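Local coordinates for protein L-Ala-D/L-Glu Epimerase (Escherichia coli, PDB 1JPD) that is an enzyme of the enolase superfamily, built around a TIM-barrel domain of the enolase C-terminal type, at residues Cys226-Lys238 / Lys253-Glu266. Numbering follows the deposited sequence.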
ATOM      1  N   CYS A 226       5.516  -9.376  -8.527  1.00 38.38           N
ATOM      2  CA  CYS A 226       4.366  -8.542  -8.141  1.00 40.44           C
ATOM      3  C   CYS A 226       4.150  -7.227  -8.879  1.00 36.67           C
ATOM      4  O   CYS A 226       5.092  -6.490  -9.167  1.00 35.93           O
ATOM      5  CB  CYS A 226       4.429  -8.236  -6.637  1.00 39.64           C
ATOM      6  SG  CYS A 226       2.908  -7.541  -5.947  1.00 41.89           S
ATOM      7  N   ALA A 227       2.885  -6.935  -9.158  1.00 35.55           N
ATOM      8  CA  ALA A 227       2.508  -5.702  -9.836  1.00 34.00           C
ATOM      9  C   ALA A 227       2.240  -4.639  -8.781  1.00 37.23           C
ATOM     10  O   ALA A 227       1.560  -4.901  -7.782  1.00 34.69           O
ATOM     11  CB  ALA A 227       1.257  -5.923 -10.680  1.00 31.22           C
ATOM     12  N   ASP A 228       2.790  -3.446  -9.002  1.00 38.10           N
ATOM     13  CA  ASP A 228       2.602  -2.324  -8.089  1.00 39.79           C
ATOM     14  C   ASP A 228       1.995  -1.171  -8.881  1.00 38.93           C
ATOM     15  O   ASP A 228       0.787  -0.954  -8.840  1.00 35.43           O
ATOM     16  CB  ASP A 228       3.939  -1.896  -7.485  1.00 43.92           C
ATOM     17  CG  ASP A 228       3.779  -0.858  -6.381  1.00 43.07           C
ATOM     18  OD1 ASP A 228       2.626  -0.480  -6.071  1.00 39.03           O
ATOM     19  OD2 ASP A 228       4.817  -0.429  -5.824  1.00 45.09           O
ATOM     20  N   GLU A 229       2.831  -0.435  -9.608  1.00 34.32           N
ATOM     21  CA  GLU A 229       2.324   0.671 -10.406  1.00 36.55           C
ATOM     22  C   GLU A 229       1.377   0.146 -11.480  1.00 35.25           C
ATOM     23  O   GLU A 229       0.469   0.849 -11.893  1.00 37.05           O
ATOM     24  CB  GLU A 229       3.471   1.468 -11.055  1.00 34.50           C
ATOM     25  CG  GLU A 229       4.225   2.394 -10.091  1.00 36.51           C
ATOM     26  CD  GLU A 229       5.238   1.656  -9.215  1.00 47.55           C
ATOM     27  OE1 GLU A 229       5.127   0.414  -9.065  1.00 44.29           O
ATOM     28  OE2 GLU A 229       6.145   2.318  -8.661  1.00 49.11           O
ATOM     29  N   SER A 230       1.571  -1.096 -11.914  1.00 38.29           N
ATOM     30  CA  SER A 230       0.716  -1.676 -12.950  1.00 39.21           C
ATOM     31  C   SER A 230      -0.643  -2.134 -12.449  1.00 39.71           C
ATOM     32  O   SER A 230      -1.505  -2.481 -13.248  1.00 46.09           O
ATOM     33  CB  SER A 230       1.409  -2.860 -13.621  1.00 38.44           C
ATOM     34  OG  SER A 230       2.615  -2.459 -14.244  1.00 40.41           O
ATOM     35  N   CYS A 231      -0.841  -2.133 -11.137  1.00 39.89           N
ATOM     36  CA  CYS A 231      -2.114  -2.557 -10.571  1.00 41.47           C
ATOM     37  C   CYS A 231      -2.872  -1.482  -9.791  1.00 44.89           C
ATOM     38  O   CYS A 231      -2.407  -1.049  -8.738  1.00 44.10           O
ATOM     39  CB  CYS A 231      -1.897  -3.740  -9.641  1.00 43.89           C
ATOM     40  SG  CYS A 231      -3.371  -4.137  -8.690  1.00 51.73           S
ATOM     41  N   HIS A 232      -4.041  -1.071 -10.286  1.00 45.68           N
ATOM     42  CA  HIS A 232      -4.853  -0.063  -9.592  1.00 48.62           C
ATOM     43  C   HIS A 232      -6.155  -0.653  -9.072  1.00 46.33           C
ATOM     44  O   HIS A 232      -6.436  -0.625  -7.870  1.00 41.46           O
ATOM     45  CB  HIS A 232      -5.253   1.096 -10.506  1.00 56.36           C
ATOM     46  CG  HIS A 232      -4.109   1.794 -11.162  1.00 65.23           C
ATOM     47  ND1 HIS A 232      -4.203   3.094 -11.610  1.00 70.82           N
ATOM     48  CD2 HIS A 232      -2.875   1.362 -11.513  1.00 66.89           C
ATOM     49  CE1 HIS A 232      -3.076   3.433 -12.212  1.00 73.08           C
ATOM     50  NE2 HIS A 232      -2.254   2.399 -12.167  1.00 71.11           N
ATOM     51  N   THR A 233      -6.961  -1.155 -10.003  1.00 39.74           N
ATOM     52  CA  THR A 233      -8.261  -1.727  -9.674  1.00 42.35           C
ATOM     53  C   THR A 233      -8.479  -3.048 -10.411  1.00 43.08           C
ATOM     54  O   THR A 233      -7.604  -3.502 -11.141  1.00 43.07           O
ATOM     55  CB  THR A 233      -9.396  -0.755 -10.075  1.00 40.30           C
ATOM     56  OG1 THR A 233      -9.484  -0.687 -11.504  1.00 35.28           O
ATOM     57  CG2 THR A 233      -9.115   0.644  -9.541  1.00 32.25           C
ATOM     58  N   ARG A 234      -9.652  -3.650 -10.228  1.00 43.44           N
ATOM     59  CA  ARG A 234      -9.979  -4.912 -10.894  1.00 41.64           C
ATOM     60  C   ARG A 234      -9.857  -4.783 -12.408  1.00 42.60           C
ATOM     61  O   ARG A 234      -9.603  -5.759 -13.109  1.00 45.55           O
ATOM     62  CB  ARG A 234     -11.398  -5.346 -10.531  1.00 38.84           C
ATOM     63  CG  ARG A 234     -11.533  -5.837  -9.099  1.00 44.08           C
ATOM     64  CD  ARG A 234     -12.974  -5.961  -8.706  1.00 41.14           C
ATOM     65  NE  ARG A 234     -13.605  -4.648  -8.612  1.00 47.74           N
ATOM     66  CZ  ARG A 234     -14.913  -4.459  -8.460  1.00 47.51           C
ATOM     67  NH1 ARG A 234     -15.730  -5.502  -8.391  1.00 42.86           N
ATOM     68  NH2 ARG A 234     -15.402  -3.230  -8.367  1.00 48.99           N
ATOM     69  N   SER A 235     -10.023  -3.560 -12.893  1.00 41.75           N
ATOM     70  CA  SER A 235      -9.951  -3.247 -14.311  1.00 43.11           C
ATOM     71  C   SER A 235      -8.626  -3.642 -14.984  1.00 47.56           C
ATOM     72  O   SER A 235      -8.605  -3.933 -16.182  1.00 48.86           O
ATOM     73  CB  SER A 235     -10.215  -1.746 -14.488  1.00 47.27           C
ATOM     74  OG  SER A 235     -10.086  -1.328 -15.834  1.00 51.82           O
ATOM     75  N   ASN A 236      -7.528  -3.657 -14.230  1.00 49.53           N
ATOM     76  CA  ASN A 236      -6.231  -4.019 -14.805  1.00 50.32           C
ATOM     77  C   ASN A 236      -5.967  -5.532 -14.755  1.00 52.96           C
ATOM     78  O   ASN A 236      -5.059  -6.036 -15.425  1.00 52.63           O
ATOM     79  CB  ASN A 236      -5.081  -3.289 -14.080  1.00 50.87           C
ATOM     80  CG  ASN A 236      -5.347  -1.794 -13.879  1.00 55.67           C
ATOM     81  OD1 ASN A 236      -5.895  -1.384 -12.856  1.00 57.65           O
ATOM     82  ND2 ASN A 236      -4.963  -0.979 -14.857  1.00 55.48           N
ATOM     83  N   LEU A 237      -6.761  -6.260 -13.974  1.00 51.27           N
ATOM     84  CA  LEU A 237      -6.560  -7.704 -13.836  1.00 52.37           C
ATOM     85  C   LEU A 237      -6.365  -8.479 -15.136  1.00 54.16           C
ATOM     86  O   LEU A 237      -5.583  -9.426 -15.186  1.00 57.57           O
ATOM     87  CB  LEU A 237      -7.702  -8.323 -13.028  1.00 45.65           C
ATOM     88  CG  LEU A 237      -7.600  -8.000 -11.537  1.00 47.23           C
ATOM     89  CD1 LEU A 237      -8.772  -8.593 -10.773  1.00 43.91           C
ATOM     90  CD2 LEU A 237      -6.288  -8.547 -11.015  1.00 45.25           C
ATOM     91  N   LYS A 238      -7.069  -8.085 -16.188  1.00 59.19           N
ATOM     92  CA  LYS A 238      -6.938  -8.766 -17.467  1.00 58.81           C
ATOM     93  C   LYS A 238      -5.525  -8.585 -18.005  1.00 58.85           C
ATOM     94  O   LYS A 238      -4.851  -9.554 -18.356  1.00 57.59           O
ATOM     95  CB  LYS A 238      -7.928  -8.193 -18.473  1.00 60.29           C
ATOM     96  CG  LYS A 238      -7.662  -8.638 -19.897  1.00 59.01           C
ATOM     97  CD  LYS A 238      -8.252  -7.647 -20.871  1.00 59.27           C
ATOM     98  CE  LYS A 238      -7.989  -8.052 -22.300  1.00 58.58           C
ATOM     99  NZ  LYS A 238      -8.506  -7.012 -23.209  1.00 59.07           N
ATOM    100  N   LYS A 253      -4.726   3.734  -4.701  1.00 38.12           N
ATOM    101  CA  LYS A 253      -4.822   3.330  -6.101  1.00 38.53           C
ATOM    102  C   LYS A 253      -6.189   2.700  -6.406  1.00 39.65           C
ATOM    103  O   LYS A 253      -6.732   2.898  -7.491  1.00 43.03           O
ATOM    104  CB  LYS A 253      -3.703   2.341  -6.466  1.00 31.22           C
ATOM    105  CG  LYS A 253      -2.282   2.895  -6.364  1.00 35.16           C
ATOM    106  CD  LYS A 253      -1.237   1.860  -6.810  1.00 27.83           C
ATOM    107  CE  LYS A 253      -1.273   0.613  -5.919  1.00 35.17           C
ATOM    108  NZ  LYS A 253      -0.327  -0.468  -6.366  1.00 33.36           N
ATOM    109  N   THR A 254      -6.739   1.937  -5.462  1.00 36.56           N
ATOM    110  CA  THR A 254      -8.048   1.300  -5.665  1.00 37.02           C
ATOM    111  C   THR A 254      -9.155   2.320  -5.433  1.00 37.41           C
ATOM    112  O   THR A 254     -10.301   2.109  -5.820  1.00 38.66           O
ATOM    113  CB  THR A 254      -8.313   0.141  -4.673  1.00 33.67           C
ATOM    114  OG1 THR A 254      -8.291   0.653  -3.332  1.00 34.41           O
ATOM    115  CG2 THR A 254      -7.279  -0.965  -4.823  1.00 29.15           C
ATOM    116  N   GLY A 255      -8.805   3.415  -4.772  1.00 38.52           N
ATOM    117  CA  GLY A 255      -9.783   4.445  -4.493  1.00 38.75           C
ATOM    118  C   GLY A 255     -10.711   4.092  -3.345  1.00 39.12           C
ATOM    119  O   GLY A 255     -11.913   4.337  -3.426  1.00 44.33           O
ATOM    120  N   GLY A 256     -10.162   3.518  -2.279  1.00 38.03           N
ATOM    121  CA  GLY A 256     -10.979   3.159  -1.134  1.00 40.91           C
ATOM    122  C   GLY A 256     -10.985   1.683  -0.766  1.00 43.09           C
ATOM    123  O   GLY A 256     -10.620   0.814  -1.563  1.00 40.54           O
ATOM    124  N   LEU A 257     -11.416   1.402   0.457  1.00 43.96           N
ATOM    125  CA  LEU A 257     -11.474   0.040   0.962  1.00 43.87           C
ATOM    126  C   LEU A 257     -12.468  -0.804   0.177  1.00 44.63           C
ATOM    127  O   LEU A 257     -12.235  -1.987  -0.063  1.00 46.12           O
ATOM    128  CB  LEU A 257     -11.851   0.059   2.447  1.00 43.72           C
ATOM    129  CG  LEU A 257     -12.008  -1.251   3.232  1.00 45.18           C
ATOM    130  CD1 LEU A 257     -10.735  -2.079   3.163  1.00 42.73           C
ATOM    131  CD2 LEU A 257     -12.335  -0.912   4.684  1.00 42.88           C
ATOM    132  N   THR A 258     -13.571  -0.200  -0.247  1.00 46.13           N
ATOM    133  CA  THR A 258     -14.573  -0.955  -0.989  1.00 47.69           C
ATOM    134  C   THR A 258     -14.003  -1.638  -2.233  1.00 46.87           C
ATOM    135  O   THR A 258     -14.247  -2.822  -2.459  1.00 47.04           O
ATOM    136  CB  THR A 258     -15.747  -0.062  -1.403  1.00 50.83           C
ATOM    137  OG1 THR A 258     -16.285   0.585  -0.240  1.00 51.04           O
ATOM    138  CG2 THR A 258     -16.832  -0.901  -2.061  1.00 45.65           C
ATOM    139  N   GLU A 259     -13.246  -0.897  -3.040  1.00 45.54           N
ATOM    140  CA  GLU A 259     -12.660  -1.470  -4.245  1.00 43.71           C
ATOM    141  C   GLU A 259     -11.522  -2.411  -3.865  1.00 42.72           C
ATOM    142  O   GLU A 259     -11.341  -3.455  -4.488  1.00 43.72           O
ATOM    143  CB  GLU A 259     -12.142  -0.369  -5.172  1.00 41.65           C
ATOM    144  CG  GLU A 259     -11.574  -0.867  -6.496  1.00 45.77           C
ATOM    145  CD  GLU A 259     -12.602  -1.595  -7.353  1.00 50.57           C
ATOM    146  OE1 GLU A 259     -13.808  -1.328  -7.178  1.00 49.78           O
ATOM    147  OE2 GLU A 259     -12.205  -2.420  -8.210  1.00 49.67           O
ATOM    148  N   ALA A 260     -10.762  -2.048  -2.840  1.00 38.62           N
ATOM    149  CA  ALA A 260      -9.659  -2.894  -2.399  1.00 40.92           C
ATOM    150  C   ALA A 260     -10.195  -4.290  -2.069  1.00 43.75           C
ATOM    151  O   ALA A 260      -9.644  -5.291  -2.526  1.00 47.03           O
ATOM    152  CB  ALA A 260      -8.975  -2.284  -1.175  1.00 35.65           C
ATOM    153  N   LEU A 261     -11.274  -4.349  -1.287  1.00 41.40           N
ATOM    154  CA  LEU A 261     -11.889  -5.621  -0.907  1.00 42.52           C
ATOM    155  C   LEU A 261     -12.342  -6.418  -2.128  1.00 43.14           C
ATOM    156  O   LEU A 261     -12.070  -7.616  -2.238  1.00 49.00           O
ATOM    157  CB  LEU A 261     -13.087  -5.384   0.028  1.00 41.16           C
ATOM    158  CG  LEU A 261     -12.748  -4.937   1.460  1.00 44.23           C
ATOM    159  CD1 LEU A 261     -13.988  -4.439   2.175  1.00 34.61           C
ATOM    160  CD2 LEU A 261     -12.114  -6.094   2.212  1.00 38.32           C
ATOM    161  N   ALA A 262     -13.034  -5.756  -3.045  1.00 41.31           N
ATOM    162  CA  ALA A 262     -13.509  -6.421  -4.249  1.00 43.31           C
ATOM    163  C   ALA A 262     -12.332  -6.861  -5.115  1.00 45.19           C
ATOM    164  O   ALA A 262     -12.423  -7.844  -5.851  1.00 50.56           O
ATOM    165  CB  ALA A 262     -14.415  -5.486  -5.038  1.00 46.72           C
ATOM    166  N   LEU A 263     -11.226  -6.125  -5.025  1.00 43.14           N
ATOM    167  CA  LEU A 263     -10.040  -6.448  -5.801  1.00 37.82           C
ATOM    168  C   LEU A 263      -9.397  -7.692  -5.225  1.00 36.74           C
ATOM    169  O   LEU A 263      -8.969  -8.567  -5.970  1.00 39.25           O
ATOM    170  CB  LEU A 263      -9.047  -5.277  -5.789  1.00 36.58           C
ATOM    171  CG  LEU A 263      -7.668  -5.484  -6.432  1.00 35.09           C
ATOM    172  CD1 LEU A 263      -7.807  -6.086  -7.811  1.00 35.89           C
ATOM    173  CD2 LEU A 263      -6.943  -4.154  -6.505  1.00 35.36           C
ATOM    174  N   ALA A 264      -9.338  -7.771  -3.899  1.00 37.58           N
ATOM    175  CA  ALA A 264      -8.752  -8.924  -3.219  1.00 42.31           C
ATOM    176  C   ALA A 264      -9.503 -10.187  -3.629  1.00 45.90           C
ATOM    177  O   ALA A 264      -8.902 -11.165  -4.076  1.00 49.14           O
ATOM    178  CB  ALA A 264      -8.827  -8.735  -1.705  1.00 37.44           C
ATOM    179  N   THR A 265     -10.824 -10.148  -3.479  1.00 47.62           N
ATOM    180  CA  THR A 265     -11.681 -11.270  -3.839  1.00 50.84           C
ATOM    181  C   THR A 265     -11.492 -11.625  -5.307  1.00 53.22           C
ATOM    182  O   THR A 265     -11.193 -12.764  -5.659  1.00 55.25           O
ATOM    183  CB  THR A 265     -13.174 -10.926  -3.638  1.00 51.46           C
ATOM    184  OG1 THR A 265     -13.405 -10.570  -2.272  1.00 52.03           O
ATOM    185  CG2 THR A 265     -14.053 -12.121  -4.007  1.00 44.66           C
ATOM    186  N   GLU A 266     -11.674 -10.627  -6.159  1.00 54.83           N
ATOM    187  CA  GLU A 266     -11.556 -10.817  -7.592  1.00 54.98           C
ATOM    188  C   GLU A 266     -10.181 -11.293  -8.045  1.00 54.26           C
ATOM    189  O   GLU A 266     -10.077 -12.135  -8.939  1.00 54.61           O
ATOM    190  CB  GLU A 266     -11.916  -9.517  -8.308  1.00 56.84           C
ATOM    191  CG  GLU A 266     -12.100  -9.672  -9.795  1.00 58.16           C
ATOM    192  CD  GLU A 266     -12.962 -10.863 -10.132  1.00 63.84           C
ATOM    193  OE1 GLU A 266     -13.822 -11.233  -9.300  1.00 67.24           O
ATOM    194  OE2 GLU A 266     -12.786 -11.424 -11.232  1.00 64.32           O
TER
HETATM  195  O   HOH W   1      -5.937   4.509  -9.515  1.00 40.34           O
HETATM  196  O   HOH W   2     -15.224  -8.585  -9.351  1.00 43.63           O
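Lys253 reaches across to the loop after strand 225-227 and sets its NZ among oxygens. Lys253 NZ donates to Asp228 O at 2.8 Å and makes a salt bridge with Asp228 OD1 at 3.0 Å, meeting that oxygen nearly along its C-O axis; a weaker bond goes to Cys231 O, and Asn248 O is a further acceptor. Asp228 O is used twice, since Cys231 N, closing a type I turn, comes to the opposite face of the carbonyl from NZ. A water joins His232 ND1 to Lys253 O, while Asn236 OD1 takes both His232 N and Thr233 N. All this lies at the C-terminal ends of neighbouring parallel strands, 225-227 and 246-249, of the enolase-type TIM barrel, the side where active sites of this fold sit. Farther out, Arg234 grips Glu259 side-on, NE to OE2 at 2.7 Å and NH2 to OE1 at 2.8 Å, although guanidinium and carboxylate planes are turned 46° apart. A bend at chi3 (-68°) swings the guanidinium over helix 257-269, one face against Ala262 CB. Closer to the arginine's backbone, Leu263 CD1 packs on Leu237 CD1 at 4.0 Å, and Leu237 CD1 also touches Glu266 CG.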